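Local coordinates for putative oxidoreductase yhhX (Escherichia coli K-12, PDB 3F4L), which probably acts as an NADP-dependent oxidoreductase of the Gfo/Idh/MocA family, perhaps oxidising scyllo-inositol, at residues A[232-237]-A[246-251]; A[148-153]-A[220-225]; A[271-276]-A[291-296]; A[152-157]-A[227-232]. One frame throughout, in Å; residues are numbered along the deposited sequence.

Contact 1 of 4, residues A[232-237]-A[246-251]; sequences DYPKFI and IKYGID
Lys235 and Phe236 both face Lys247, which makes a classic beta bulge at the open end of the hairpin 236-240/243-247. Both of their backbone N atoms point at the same acceptor. Phe236 N meets Lys247 O at 3.2 Å in a fairly straight bond. Lys235 N comes to 2.6 Å of Lys247 O, but the bond is bent and weak. Lys247 N returns a bond to Phe236 O, and the antiparallel pairing carries on to Ile237 and Ile246. There CD1 of Ile246 packs against CG2 of Ile237 at 3.6 Å. Just before the bulge in the chain, Pro234 lies over one face of the Tyr248 ring in a CH-pi contact. Its CG sits 3.8 Å from the ring centroid, displaced toward the rim on the CZ side. The Tyr248 ring reaches this place because its CG is anti to the carbonyl carbon (chi1 -77°).

The two lysines bend away from each other. Lys235 runs its CD and CE across Ile250, and NZ ends on the backbone O of His152. Lys247 NZ curls back to Gly249 O at 3.0 Å, approaching from above the carbonyl plane. It also bonds Tyr248 O and Ser273 OG. Tyr248 packs against Tyr248 of the second subunit. A water closes the open end, donating to Tyr233 O at 2.8 Å and accepting from Gly249 N at 2.9 Å.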
loop_
_atom_site.group_PDB
_atom_site.type_symbol
_atom_site.label_atom_id
_atom_site.label_comp_id
_atom_site.label_asym_id
_atom_site.label_seq_id
_atom_site.Cartn_x
_atom_site.Cartn_y
_atom_site.Cartn_z
ATOM N N ASP A 232 0.208 -11.990 7.266
ATOM C CA ASP A 232 -0.637 -10.810 7.396
ATOM C C ASP A 232 0.039 -9.459 7.579
ATOM O O ASP A 232 1.123 -9.352 8.153
ATOM C CB ASP A 232 -1.637 -10.988 8.544
ATOM C CG ASP A 232 -2.880 -11.757 8.126
ATOM O OD1 ASP A 232 -3.408 -11.484 7.028
ATOM O OD2 ASP A 232 -3.338 -12.624 8.895
ATOM N N TYR A 233 -0.639 -8.433 7.073
ATOM C CA TYR A 233 -0.194 -7.055 7.206
ATOM C C TYR A 233 -0.835 -6.601 8.518
ATOM O O TYR A 233 -1.613 -7.333 9.131
ATOM C CB TYR A 233 -0.803 -6.144 6.120
ATOM C CG TYR A 233 -0.392 -6.380 4.684
ATOM C CD1 TYR A 233 -0.954 -7.411 3.924
ATOM C CD2 TYR A 233 0.528 -5.530 4.066
ATOM C CE1 TYR A 233 -0.612 -7.580 2.581
ATOM C CE2 TYR A 233 0.877 -5.693 2.731
ATOM C CZ TYR A 233 0.304 -6.714 1.994
ATOM O OH TYR A 233 0.649 -6.845 0.665
ATOM N N PRO A 234 -0.485 -5.396 8.981
ATOM C CA PRO A 234 -1.126 -4.944 10.217
ATOM C C PRO A 234 -2.584 -4.730 9.776
ATOM O O PRO A 234 -2.832 -4.532 8.579
ATOM C CB PRO A 234 -0.429 -3.617 10.495
ATOM C CG PRO A 234 0.952 -3.851 9.975
ATOM C CD PRO A 234 0.723 -4.604 8.680
ATOM N N LYS A 235 -3.535 -4.771 10.712
ATOM C CA LYS A 235 -4.945 -4.551 10.381
ATOM C C LYS A 235 -5.161 -3.075 9.985
ATOM O O LYS A 235 -5.910 -2.769 9.055
ATOM C CB LYS A 235 -5.833 -4.898 11.582
ATOM C CG LYS A 235 -7.320 -4.643 11.341
ATOM C CD LYS A 235 -7.919 -5.645 10.356
ATOM C CE LYS A 235 -9.259 -5.148 9.796
ATOM N NZ LYS A 235 -9.057 -3.922 8.962
ATOM N N PHE A 236 -4.512 -2.170 10.712
ATOM C CA PHE A 236 -4.592 -0.738 10.412
ATOM C C PHE A 236 -3.233 -0.087 10.586
ATOM O O PHE A 236 -2.450 -0.460 11.475
ATOM C CB PHE A 236 -5.559 0.012 11.340
ATOM C CG PHE A 236 -7.011 -0.256 11.073
ATOM C CD1 PHE A 236 -7.724 -1.154 11.866
ATOM C CD2 PHE A 236 -7.666 0.386 10.027
ATOM C CE1 PHE A 236 -9.072 -1.413 11.619
ATOM C CE2 PHE A 236 -9.015 0.138 9.772
ATOM C CZ PHE A 236 -9.719 -0.763 10.567
ATOM N N ILE A 237 -2.972 0.901 9.740
ATOM C CA ILE A 237 -1.741 1.675 9.796
ATOM C C ILE A 237 -2.208 3.114 9.631
ATOM O O ILE A 237 -3.022 3.396 8.756
ATOM C CB ILE A 237 -0.786 1.359 8.628
ATOM C CG1 ILE A 237 -0.302 -0.088 8.706
ATOM C CG2 ILE A 237 0.417 2.306 8.679
ATOM C CD1 ILE A 237 0.630 -0.458 7.576
ATOM N N ILE A 246 0.011 1.638 14.731
ATOM C CA ILE A 246 -0.005 0.352 14.057
ATOM C C ILE A 246 -0.825 -0.624 14.900
ATOM O O ILE A 246 -0.720 -0.648 16.130
ATOM C CB ILE A 246 1.426 -0.212 13.884
ATOM C CG1 ILE A 246 2.301 0.789 13.123
ATOM C CG2 ILE A 246 1.381 -1.504 13.096
ATOM C CD1 ILE A 246 1.834 1.062 11.708
ATOM N N LYS A 247 -1.648 -1.421 14.237
ATOM C CA LYS A 247 -2.486 -2.384 14.937
ATOM C C LYS A 247 -2.551 -3.691 14.171
ATOM O O LYS A 247 -3.044 -3.733 13.040
ATOM C CB LYS A 247 -3.905 -1.807 15.112
ATOM C CG LYS A 247 -4.965 -2.748 15.709
ATOM C CD LYS A 247 -4.680 -3.079 17.162
ATOM C CE LYS A 247 -5.841 -3.826 17.822
ATOM N NZ LYS A 247 -6.180 -5.131 17.175
ATOM N N TYR A 248 -2.017 -4.752 14.770
ATOM C CA TYR A 248 -2.104 -6.069 14.159
ATOM C C TYR A 248 -3.301 -6.735 14.820
ATOM O O TYR A 248 -3.573 -6.495 15.995
ATOM C CB TYR A 248 -0.866 -6.919 14.444
ATOM C CG TYR A 248 0.342 -6.556 13.630
ATOM C CD1 TYR A 248 1.142 -5.474 13.982
ATOM C CD2 TYR A 248 0.688 -7.294 12.499
ATOM C CE1 TYR A 248 2.258 -5.134 13.230
ATOM C CE2 TYR A 248 1.803 -6.962 11.738
ATOM C CZ TYR A 248 2.583 -5.880 12.111
ATOM O OH TYR A 248 3.691 -5.540 11.367
ATOM N N GLY A 249 -4.021 -7.559 14.069
ATOM C CA GLY A 249 -5.157 -8.253 14.644
ATOM C C GLY A 249 -6.487 -7.580 14.403
ATOM O O GLY A 249 -6.607 -6.355 14.468
ATOM N N ILE A 250 -7.498 -8.393 14.135
ATOM C CA ILE A 250 -8.835 -7.885 13.869
ATOM C C ILE A 250 -9.748 -8.159 15.058
ATOM O O ILE A 250 -9.438 -8.991 15.919
ATOM C CB ILE A 250 -9.423 -8.549 12.594
ATOM C CG1 ILE A 250 -10.770 -7.913 12.226
ATOM C CG2 ILE A 250 -9.593 -10.054 12.812
ATOM C CD1 ILE A 250 -11.243 -8.309 10.830
ATOM N N ASP A 251 -10.863 -7.435 15.106
ATOM C CA ASP A 251 -11.860 -7.596 16.157
ATOM C C ASP A 251 -12.142 -9.093 16.301
ATOM O O ASP A 251 -12.261 -9.791 15.303
ATOM C CB ASP A 251 -13.130 -6.868 15.747
ATOM C CG ASP A 251 -14.237 -7.042 16.741
ATOM O OD1 ASP A 251 -14.385 -6.176 17.619
ATOM O OD2 ASP A 251 -14.957 -8.059 16.637
HETATM O O HOH W 1 -3.027 -8.172 11.449
#

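Contact 2 of 4, residues A[148-153]-A[220-225]; sequences EVESHF and KAIVKT
Lys224 places its CG between its backbone N and carbonyl carbon (chi1 56°), and this lays the chain alongside His152. CG sits over one face of the imidazole, 3.9 Å from its centroid, as a CH-pi contact. Glu148 and Lys220, each with CG anti to its backbone N, run side by side, yet Glu148 OE1 and Lys220 NZ stay 4.3 Å apart. Strands 146-152 and 219-225 are parallel neighbours in the mixed sheet; segments 148-152 and 220-225 run 7° apart. Five backbone bonds join them, Ser151 N to Ile222 O at 2.7 Å. On the His152 face, CG of Glu150 rests on CG2 of Ile222. The other face, with Ala221 and Val223, is covered by helix 171-187.

A water links Glu150 OE2 and Lys224 NZ. Lys224 NZ pairs with Glu211 and with Glu148 of the second subunit. Glu148 pairs with Lys224 of that subunit, and Lys220 with its Asp196 and Glu211. The charges on this face are probably offset partly within the chain and partly by the second subunit.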
loop_
_atom_site.group_PDB
_atom_site.type_symbol
_atom_site.label_atom_id
_atom_site.label_comp_id
_atom_site.label_asym_id
_atom_site.label_seq_id
_atom_site.Cartn_x
_atom_site.Cartn_y
_atom_site.Cartn_z
ATOM N N GLU A 148 -1.887 9.504 6.055
ATOM C CA GLU A 148 -2.148 8.209 5.458
ATOM C C GLU A 148 -2.786 7.202 6.410
ATOM O O GLU A 148 -2.434 7.116 7.584
ATOM C CB GLU A 148 -0.866 7.616 4.860
ATOM C CG GLU A 148 -1.139 6.411 3.954
ATOM C CD GLU A 148 -0.172 6.305 2.778
ATOM O OE1 GLU A 148 0.068 7.333 2.112
ATOM O OE2 GLU A 148 0.330 5.192 2.508
ATOM N N VAL A 149 -3.748 6.463 5.873
ATOM C CA VAL A 149 -4.464 5.434 6.612
ATOM C C VAL A 149 -4.455 4.220 5.693
ATOM O O VAL A 149 -4.646 4.344 4.479
ATOM C CB VAL A 149 -5.928 5.872 6.919
ATOM C CG1 VAL A 149 -6.719 4.719 7.570
ATOM C CG2 VAL A 149 -5.923 7.067 7.858
ATOM N N GLU A 150 -4.199 3.047 6.260
ATOM C CA GLU A 150 -4.169 1.834 5.467
ATOM C C GLU A 150 -4.951 0.762 6.217
ATOM O O GLU A 150 -4.672 0.484 7.381
ATOM C CB GLU A 150 -2.723 1.393 5.249
ATOM C CG GLU A 150 -2.518 0.372 4.133
ATOM C CD GLU A 150 -1.037 0.107 3.852
ATOM O OE1 GLU A 150 -0.265 1.080 3.702
ATOM O OE2 GLU A 150 -0.642 -1.076 3.774
ATOM N N SER A 151 -5.940 0.184 5.544
ATOM C CA SER A 151 -6.779 -0.858 6.122
ATOM C C SER A 151 -6.663 -2.156 5.321
ATOM O O SER A 151 -6.767 -2.149 4.090
ATOM C CB SER A 151 -8.234 -0.394 6.138
ATOM O OG SER A 151 -9.094 -1.440 6.541
ATOM N N HIS A 152 -6.454 -3.267 6.021
ATOM C CA HIS A 152 -6.329 -4.569 5.381
ATOM C C HIS A 152 -7.375 -5.541 5.917
ATOM O O HIS A 152 -7.685 -5.550 7.103
ATOM C CB HIS A 152 -4.941 -5.182 5.627
ATOM C CG HIS A 152 -3.861 -4.652 4.733
ATOM N ND1 HIS A 152 -3.170 -3.488 4.996
ATOM C CD2 HIS A 152 -3.340 -5.144 3.584
ATOM C CE1 HIS A 152 -2.270 -3.287 4.049
ATOM N NE2 HIS A 152 -2.353 -4.279 3.179
ATOM N N PHE A 153 -7.930 -6.343 5.025
ATOM C CA PHE A 153 -8.894 -7.365 5.404
ATOM C C PHE A 153 -8.510 -8.483 4.446
ATOM O O PHE A 153 -9.057 -8.587 3.360
ATOM C CB PHE A 153 -10.331 -6.894 5.157
ATOM C CG PHE A 153 -11.358 -7.666 5.938
ATOM C CD1 PHE A 153 -11.639 -8.988 5.620
ATOM C CD2 PHE A 153 -12.010 -7.082 7.023
ATOM C CE1 PHE A 153 -12.554 -9.725 6.373
ATOM C CE2 PHE A 153 -12.928 -7.806 7.784
ATOM C CZ PHE A 153 -13.199 -9.134 7.456
ATOM N N LYS A 220 -4.534 10.378 2.120
ATOM C CA LYS A 220 -4.870 9.195 1.335
ATOM C C LYS A 220 -5.194 8.021 2.260
ATOM O O LYS A 220 -4.403 7.672 3.145
ATOM C CB LYS A 220 -3.728 8.797 0.379
ATOM C CG LYS A 220 -4.104 7.627 -0.551
ATOM C CD LYS A 220 -3.014 7.234 -1.545
ATOM C CE LYS A 220 -1.884 6.458 -0.899
ATOM N NZ LYS A 220 -0.833 6.092 -1.903
ATOM N N ALA A 221 -6.374 7.439 2.058
ATOM C CA ALA A 221 -6.832 6.298 2.835
ATOM C C ALA A 221 -6.893 5.100 1.895
ATOM O O ALA A 221 -7.584 5.126 0.869
ATOM C CB ALA A 221 -8.209 6.570 3.422
ATOM N N ILE A 222 -6.176 4.049 2.262
ATOM C CA ILE A 222 -6.106 2.831 1.468
ATOM C C ILE A 222 -6.899 1.679 2.087
ATOM O O ILE A 222 -6.768 1.383 3.273
ATOM C CB ILE A 222 -4.634 2.410 1.307
ATOM C CG1 ILE A 222 -3.899 3.459 0.459
ATOM C CG2 ILE A 222 -4.543 1.031 0.678
ATOM C CD1 ILE A 222 -2.396 3.222 0.340
ATOM N N VAL A 223 -7.738 1.045 1.279
ATOM C CA VAL A 223 -8.520 -0.096 1.739
ATOM C C VAL A 223 -8.210 -1.233 0.779
ATOM O O VAL A 223 -8.363 -1.086 -0.433
ATOM C CB VAL A 223 -10.027 0.180 1.685
ATOM C CG1 VAL A 223 -10.772 -1.079 1.987
ATOM C CG2 VAL A 223 -10.404 1.280 2.677
ATOM N N LYS A 224 -7.776 -2.370 1.303
ATOM C CA LYS A 224 -7.458 -3.467 0.414
ATOM C C LYS A 224 -7.621 -4.842 1.027
ATOM O O LYS A 224 -7.529 -5.019 2.244
ATOM C CB LYS A 224 -6.035 -3.300 -0.124
ATOM C CG LYS A 224 -4.974 -3.181 0.951
ATOM C CD LYS A 224 -3.630 -2.741 0.377
ATOM C CE LYS A 224 -3.023 -3.800 -0.529
ATOM N NZ LYS A 224 -1.723 -3.345 -1.103
ATOM N N THR A 225 -7.899 -5.809 0.160
ATOM C CA THR A 225 -8.053 -7.193 0.581
ATOM C C THR A 225 -7.546 -8.110 -0.514
ATOM O O THR A 225 -7.559 -7.772 -1.696
ATOM C CB THR A 225 -9.523 -7.599 0.880
ATOM O OG1 THR A 225 -10.136 -8.108 -0.308
ATOM C CG2 THR A 225 -10.314 -6.441 1.421
HETATM O O HOH W 2 -0.081 -2.337 0.856
#

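Contact 3 of 4, residues A[271-276]-A[291-296]; sequences DDSVGV and MKPEMG
Pro293 turns the CG-CD edge of its puckered ring onto the carbonyl O of Ser273, with CG 3.0 Å from that O. The Asp271 carboxylate lies nearby, its OD1 4.3 Å from Pro293 CG. OD1 accepts from Ser273 N at 2.8 Å, nearly along its own C-O axis, which closes an Asx turn. Ser273 OG also lies beside OD1, but so close that the modelled length is doubtful. With an alanine in place of Pro293, CG and CD are gone, which would probably uncover Ser273 O and open a gap beside the Asx turn.

Further on, Gly275 and Met291, a selenomethionine, form an antiparallel hydrogen-bonded pair. Met291 N reaches Gly275 O at 2.7 Å, and Gly275 N reaches Met291 O at 2.8 Å. The pair joins strand 275-280 to strand 286-291, outermost in the sheet within this chain. Met291 lies on helix 129-140 and on Phe245. Pro293 touches Lys247 of strand 243-247, on the other side of strand 275-280.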
loop_
_atom_site.group_PDB
_atom_site.type_symbol
_atom_site.label_atom_id
_atom_site.label_comp_id
_atom_site.label_asym_id
_atom_site.label_seq_id
_atom_site.Cartn_x
_atom_site.Cartn_y
_atom_site.Cartn_z
ATOM N N ASP A 271 -9.261 -10.587 23.400
ATOM C CA ASP A 271 -8.241 -10.106 22.474
ATOM C C ASP A 271 -6.952 -9.786 23.229
ATOM O O ASP A 271 -6.975 -9.077 24.232
ATOM C CB ASP A 271 -8.761 -8.843 21.776
ATOM C CG ASP A 271 -7.987 -8.493 20.522
ATOM O OD1 ASP A 271 -6.746 -8.650 20.517
ATOM O OD2 ASP A 271 -8.631 -8.042 19.545
ATOM N N ASP A 272 -5.829 -10.305 22.750
ATOM C CA ASP A 272 -4.553 -10.048 23.408
ATOM C C ASP A 272 -3.618 -9.190 22.561
ATOM O O ASP A 272 -2.413 -9.120 22.810
ATOM C CB ASP A 272 -3.882 -11.370 23.786
ATOM C CG ASP A 272 -4.495 -11.993 25.034
ATOM O OD1 ASP A 272 -4.268 -11.451 26.141
ATOM O OD2 ASP A 272 -5.216 -13.010 24.908
ATOM N N SER A 273 -4.181 -8.539 21.554
ATOM C CA SER A 273 -3.396 -7.667 20.691
ATOM C C SER A 273 -3.421 -6.275 21.299
ATOM O O SER A 273 -4.179 -6.001 22.240
ATOM C CB SER A 273 -3.995 -7.617 19.284
ATOM O OG SER A 273 -5.296 -7.049 19.300
ATOM N N VAL A 274 -2.594 -5.390 20.764
ATOM C CA VAL A 274 -2.551 -4.028 21.269
ATOM C C VAL A 274 -2.216 -3.096 20.134
ATOM O O VAL A 274 -1.564 -3.496 19.176
ATOM C CB VAL A 274 -1.475 -3.846 22.368
ATOM C CG1 VAL A 274 -1.909 -4.526 23.649
ATOM C CG2 VAL A 274 -0.141 -4.415 21.888
ATOM N N GLY A 275 -2.689 -1.861 20.234
ATOM C CA GLY A 275 -2.381 -0.874 19.220
ATOM C C GLY A 275 -1.078 -0.230 19.652
ATOM O O GLY A 275 -0.886 0.053 20.839
ATOM N N VAL A 276 -0.165 -0.015 18.714
ATOM C CA VAL A 276 1.105 0.597 19.070
ATOM C C VAL A 276 1.155 1.996 18.497
ATOM O O VAL A 276 0.777 2.235 17.346
ATOM C CB VAL A 276 2.300 -0.234 18.557
ATOM C CG1 VAL A 276 3.608 0.457 18.900
ATOM C CG2 VAL A 276 2.272 -1.617 19.199
HETATM N N MSE A 291 -1.652 0.699 23.303
HETATM C CA MSE A 291 -3.071 0.876 23.603
HETATM C C MSE A 291 -3.814 -0.450 23.669
HETATM O O MSE A 291 -3.679 -1.296 22.779
HETATM C CB MSE A 291 -3.741 1.727 22.517
HETATM C CG MSE A 291 -3.233 3.142 22.380
HETATM SE SE MSE A 291 -3.705 3.875 20.638
HETATM C CE MSE A 291 -5.599 4.183 20.918
ATOM N N LYS A 292 -4.605 -0.627 24.718
ATOM C CA LYS A 292 -5.392 -1.844 24.847
ATOM C C LYS A 292 -6.575 -1.654 23.896
ATOM O O LYS A 292 -7.194 -0.592 23.878
ATOM C CB LYS A 292 -5.869 -2.014 26.292
ATOM C CG LYS A 292 -6.527 -3.353 26.572
ATOM C CD LYS A 292 -6.471 -3.701 28.060
ATOM C CE LYS A 292 -7.153 -2.639 28.914
ATOM N NZ LYS A 292 -8.599 -2.519 28.584
ATOM N N PRO A 293 -6.892 -2.671 23.084
ATOM C CA PRO A 293 -8.006 -2.579 22.136
ATOM C C PRO A 293 -9.289 -2.084 22.781
ATOM O O PRO A 293 -9.677 -2.563 23.842
ATOM C CB PRO A 293 -8.157 -4.009 21.639
ATOM C CG PRO A 293 -6.781 -4.551 21.742
ATOM C CD PRO A 293 -6.320 -4.030 23.074
ATOM N N GLU A 294 -9.936 -1.116 22.144
ATOM C CA GLU A 294 -11.203 -0.608 22.646
ATOM C C GLU A 294 -12.145 -1.790 22.472
ATOM O O GLU A 294 -11.971 -2.577 21.545
ATOM C CB GLU A 294 -11.673 0.579 21.804
ATOM C CG GLU A 294 -10.791 1.810 21.925
ATOM C CD GLU A 294 -10.809 2.407 23.324
ATOM O OE1 GLU A 294 -11.893 2.827 23.789
ATOM O OE2 GLU A 294 -9.737 2.454 23.962
HETATM N N MSE A 295 -13.125 -1.938 23.357
HETATM C CA MSE A 295 -14.052 -3.063 23.257
HETATM C C MSE A 295 -15.055 -2.896 22.117
HETATM O O MSE A 295 -15.730 -1.867 22.008
HETATM C CB MSE A 295 -14.815 -3.240 24.568
HETATM C CG MSE A 295 -15.579 -4.558 24.667
HETATM SE SE MSE A 295 -16.982 -4.499 26.014
HETATM C CE MSE A 295 -18.475 -5.106 24.934
ATOM N N GLY A 296 -15.152 -3.915 21.274
ATOM C CA GLY A 296 -16.082 -3.865 20.159
ATOM C C GLY A 296 -17.405 -4.501 20.550
ATOM O O GLY A 296 -17.438 -5.408 21.390
#

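Contact 4 of 4, residues A[152-157]-A[227-232]; sequences HFDYYR and HLVKID
Asp154 and Asp232 share a water, which donates to Asp232 OD1 at 2.6 Å and to Asp154 OD2 at 2.7 Å. The CB of Asp154 meanwhile packs on CG2 of Val229. Two backbone bonds hold the loops after strands 146-152 and 219-225 together: Arg157 N to His227 O at 2.9 Å, and Val229 N to Tyr155 O at 3.0 Å. They flank the single bridge between Tyr156 and Leu228.

The aromatic groups lie around these bonds. Tyr156 CG is anti to the backbone N (chi1 -177°), which carries the ring across Lys230. Lys230 CD sits over one face, 3.8 Å from the ring centroid, in a CH-pi contact. The edge of the ring faces Val229 N. Tyr155 and His227 meet obliquely, their planes at 36°, with Tyr155 CD2 over the His227 ring. The guanidinium of Arg157 lies over the Tyr155 ring, with NH1 3.6 Å above its centre.

Tyr156 OH bonds to Lys241 O of the second subunit, and Lys230 NZ to Thr286 of that subunit. With a serine in place of Tyr156, the Lys230 chain would probably lose the ring it lies on and Lys241 O of the second subunit its hydroxyl partner. Asp154 OD2 and Asp232 OD1 are 4.7 Å apart, so the water that donates to both is likely to ease the repulsion of the two carboxylates.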
loop_
_atom_site.group_PDB
_atom_site.type_symbol
_atom_site.label_atom_id
_atom_site.label_comp_id
_atom_site.label_asym_id
_atom_site.label_seq_id
_atom_site.Cartn_x
_atom_site.Cartn_y
_atom_site.Cartn_z
ATOM N N HIS A 152 -6.454 -3.267 6.021
ATOM C CA HIS A 152 -6.329 -4.569 5.381
ATOM C C HIS A 152 -7.375 -5.541 5.917
ATOM O O HIS A 152 -7.685 -5.550 7.103
ATOM C CB HIS A 152 -4.941 -5.182 5.627
ATOM C CG HIS A 152 -3.861 -4.652 4.733
ATOM N ND1 HIS A 152 -3.170 -3.488 4.996
ATOM C CD2 HIS A 152 -3.340 -5.144 3.584
ATOM C CE1 HIS A 152 -2.270 -3.287 4.049
ATOM N NE2 HIS A 152 -2.353 -4.279 3.179
ATOM N N PHE A 153 -7.930 -6.343 5.025
ATOM C CA PHE A 153 -8.894 -7.365 5.404
ATOM C C PHE A 153 -8.510 -8.483 4.446
ATOM O O PHE A 153 -9.057 -8.587 3.360
ATOM C CB PHE A 153 -10.331 -6.894 5.157
ATOM C CG PHE A 153 -11.358 -7.666 5.938
ATOM C CD1 PHE A 153 -11.639 -8.988 5.620
ATOM C CD2 PHE A 153 -12.010 -7.082 7.023
ATOM C CE1 PHE A 153 -12.554 -9.725 6.373
ATOM C CE2 PHE A 153 -12.928 -7.806 7.784
ATOM C CZ PHE A 153 -13.199 -9.134 7.456
ATOM N N ASP A 154 -7.548 -9.302 4.857
ATOM C CA ASP A 154 -7.047 -10.370 4.001
ATOM C C ASP A 154 -7.241 -11.791 4.525
ATOM O O ASP A 154 -7.625 -12.000 5.672
ATOM C CB ASP A 154 -5.553 -10.160 3.753
ATOM C CG ASP A 154 -5.222 -8.754 3.297
ATOM O OD1 ASP A 154 -5.858 -8.266 2.342
ATOM O OD2 ASP A 154 -4.312 -8.143 3.891
ATOM N N TYR A 155 -6.924 -12.755 3.664
ATOM C CA TYR A 155 -7.008 -14.188 3.978
ATOM C C TYR A 155 -5.941 -14.915 3.185
ATOM O O TYR A 155 -5.313 -14.346 2.292
ATOM C CB TYR A 155 -8.323 -14.810 3.491
ATOM C CG TYR A 155 -9.599 -14.238 4.046
ATOM C CD1 TYR A 155 -10.043 -14.581 5.322
ATOM C CD2 TYR A 155 -10.387 -13.382 3.276
ATOM C CE1 TYR A 155 -11.246 -14.093 5.816
ATOM C CE2 TYR A 155 -11.595 -12.885 3.763
ATOM C CZ TYR A 155 -12.016 -13.246 5.032
ATOM O OH TYR A 155 -13.208 -12.760 5.526
ATOM N N TYR A 156 -5.752 -16.188 3.515
ATOM C CA TYR A 156 -4.877 -17.038 2.725
ATOM C C TYR A 156 -5.758 -18.246 2.434
ATOM O O TYR A 156 -5.794 -19.204 3.213
ATOM C CB TYR A 156 -3.602 -17.497 3.440
ATOM C CG TYR A 156 -2.767 -18.320 2.470
ATOM C CD1 TYR A 156 -2.131 -17.711 1.380
ATOM C CD2 TYR A 156 -2.721 -19.713 2.562
ATOM C CE1 TYR A 156 -1.479 -18.470 0.399
ATOM C CE2 TYR A 156 -2.069 -20.485 1.591
ATOM C CZ TYR A 156 -1.453 -19.855 0.513
ATOM O OH TYR A 156 -0.810 -20.612 -0.439
ATOM N N ARG A 157 -6.507 -18.149 1.337
ATOM C CA ARG A 157 -7.421 -19.191 0.866
ATOM C C ARG A 157 -7.138 -19.300 -0.628
ATOM O O ARG A 157 -7.873 -18.763 -1.453
ATOM C CB ARG A 157 -8.879 -18.768 1.087
ATOM C CG ARG A 157 -9.298 -18.688 2.542
ATOM C CD ARG A 157 -10.704 -18.093 2.715
ATOM N NE ARG A 157 -11.105 -18.104 4.122
ATOM C CZ ARG A 157 -12.136 -17.428 4.621
ATOM N NH1 ARG A 157 -12.890 -16.674 3.826
ATOM N NH2 ARG A 157 -12.407 -17.498 5.921
ATOM N N HIS A 227 -7.011 -12.666 -1.120
ATOM C CA HIS A 227 -7.174 -13.996 -0.540
ATOM C C HIS A 227 -5.845 -14.733 -0.654
ATOM O O HIS A 227 -5.789 -15.953 -0.496
ATOM C CB HIS A 227 -8.263 -14.791 -1.278
ATOM C CG HIS A 227 -9.654 -14.298 -1.017
ATOM N ND1 HIS A 227 -10.107 -13.073 -1.463
ATOM C CD2 HIS A 227 -10.686 -14.860 -0.346
ATOM C CE1 HIS A 227 -11.360 -12.905 -1.079
ATOM N NE2 HIS A 227 -11.735 -13.975 -0.399
ATOM N N LEU A 228 -4.772 -13.991 -0.933
ATOM C CA LEU A 228 -3.454 -14.606 -1.077
ATOM C C LEU A 228 -2.388 -13.903 -0.240
ATOM O O LEU A 228 -1.412 -13.385 -0.769
ATOM C CB LEU A 228 -3.051 -14.608 -2.555
ATOM C CG LEU A 228 -3.947 -15.448 -3.474
ATOM C CD1 LEU A 228 -3.566 -15.200 -4.925
ATOM C CD2 LEU A 228 -3.802 -16.934 -3.111
ATOM N N VAL A 229 -2.590 -13.902 1.073
ATOM C CA VAL A 229 -1.667 -13.261 2.000
ATOM C C VAL A 229 -1.315 -14.260 3.100
ATOM O O VAL A 229 -2.050 -14.424 4.067
ATOM C CB VAL A 229 -2.310 -11.982 2.613
ATOM C CG1 VAL A 229 -1.410 -11.376 3.691
ATOM C CG2 VAL A 229 -2.569 -10.973 1.514
ATOM N N LYS A 230 -0.185 -14.934 2.931
ATOM C CA LYS A 230 0.259 -15.928 3.899
ATOM C C LYS A 230 0.730 -15.270 5.188
ATOM O O LYS A 230 0.474 -15.772 6.275
ATOM C CB LYS A 230 1.368 -16.784 3.293
ATOM C CG LYS A 230 1.701 -18.022 4.113
ATOM C CD LYS A 230 0.482 -18.944 4.255
ATOM C CE LYS A 230 0.864 -20.248 4.951
ATOM N NZ LYS A 230 -0.260 -21.216 5.055
ATOM N N ILE A 231 1.428 -14.147 5.073
ATOM C CA ILE A 231 1.887 -13.427 6.260
ATOM C C ILE A 231 1.114 -12.110 6.302
ATOM O O ILE A 231 1.343 -11.224 5.477
ATOM C CB ILE A 231 3.391 -13.112 6.204
ATOM C CG1 ILE A 231 4.207 -14.410 6.212
ATOM C CG2 ILE A 231 3.768 -12.253 7.407
ATOM C CD1 ILE A 231 5.695 -14.189 5.987
ATOM N N ASP A 232 0.208 -11.990 7.266
ATOM C CA ASP A 232 -0.637 -10.810 7.396
ATOM C C ASP A 232 0.039 -9.459 7.579
ATOM O O ASP A 232 1.123 -9.352 8.153
ATOM C CB ASP A 232 -1.637 -10.988 8.544
ATOM C CG ASP A 232 -2.880 -11.757 8.126
ATOM O OD1 ASP A 232 -3.408 -11.484 7.028
ATOM O OD2 ASP A 232 -3.338 -12.624 8.895
HETATM O O HOH W 3 -3.245 -9.053 6.200
#

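All four contacts lie in the C-terminal alpha/beta domain. Contacts 1, 2 and 3 reach one mixed sheet, in which strands 219-225, 146-152, 236-240, 243-247, 275-280 and 286-291 follow one another. The centres of contacts 1 and 2 are about 10 Å apart, as are those of contacts 1 and 3; those of contacts 2 and 3 are about 19 Å apart. Contact 4 continues from contact 2, sharing His152 and Phe153, where loops leave the sheet. Along the chain, contact 2 closes first, contact 4 ends on Asp232, which opens contact 1, and contact 3 follows. Contacts 1, 2 and 4 touch the second subunit, so this side of the domain, sheet and loops, lies against it.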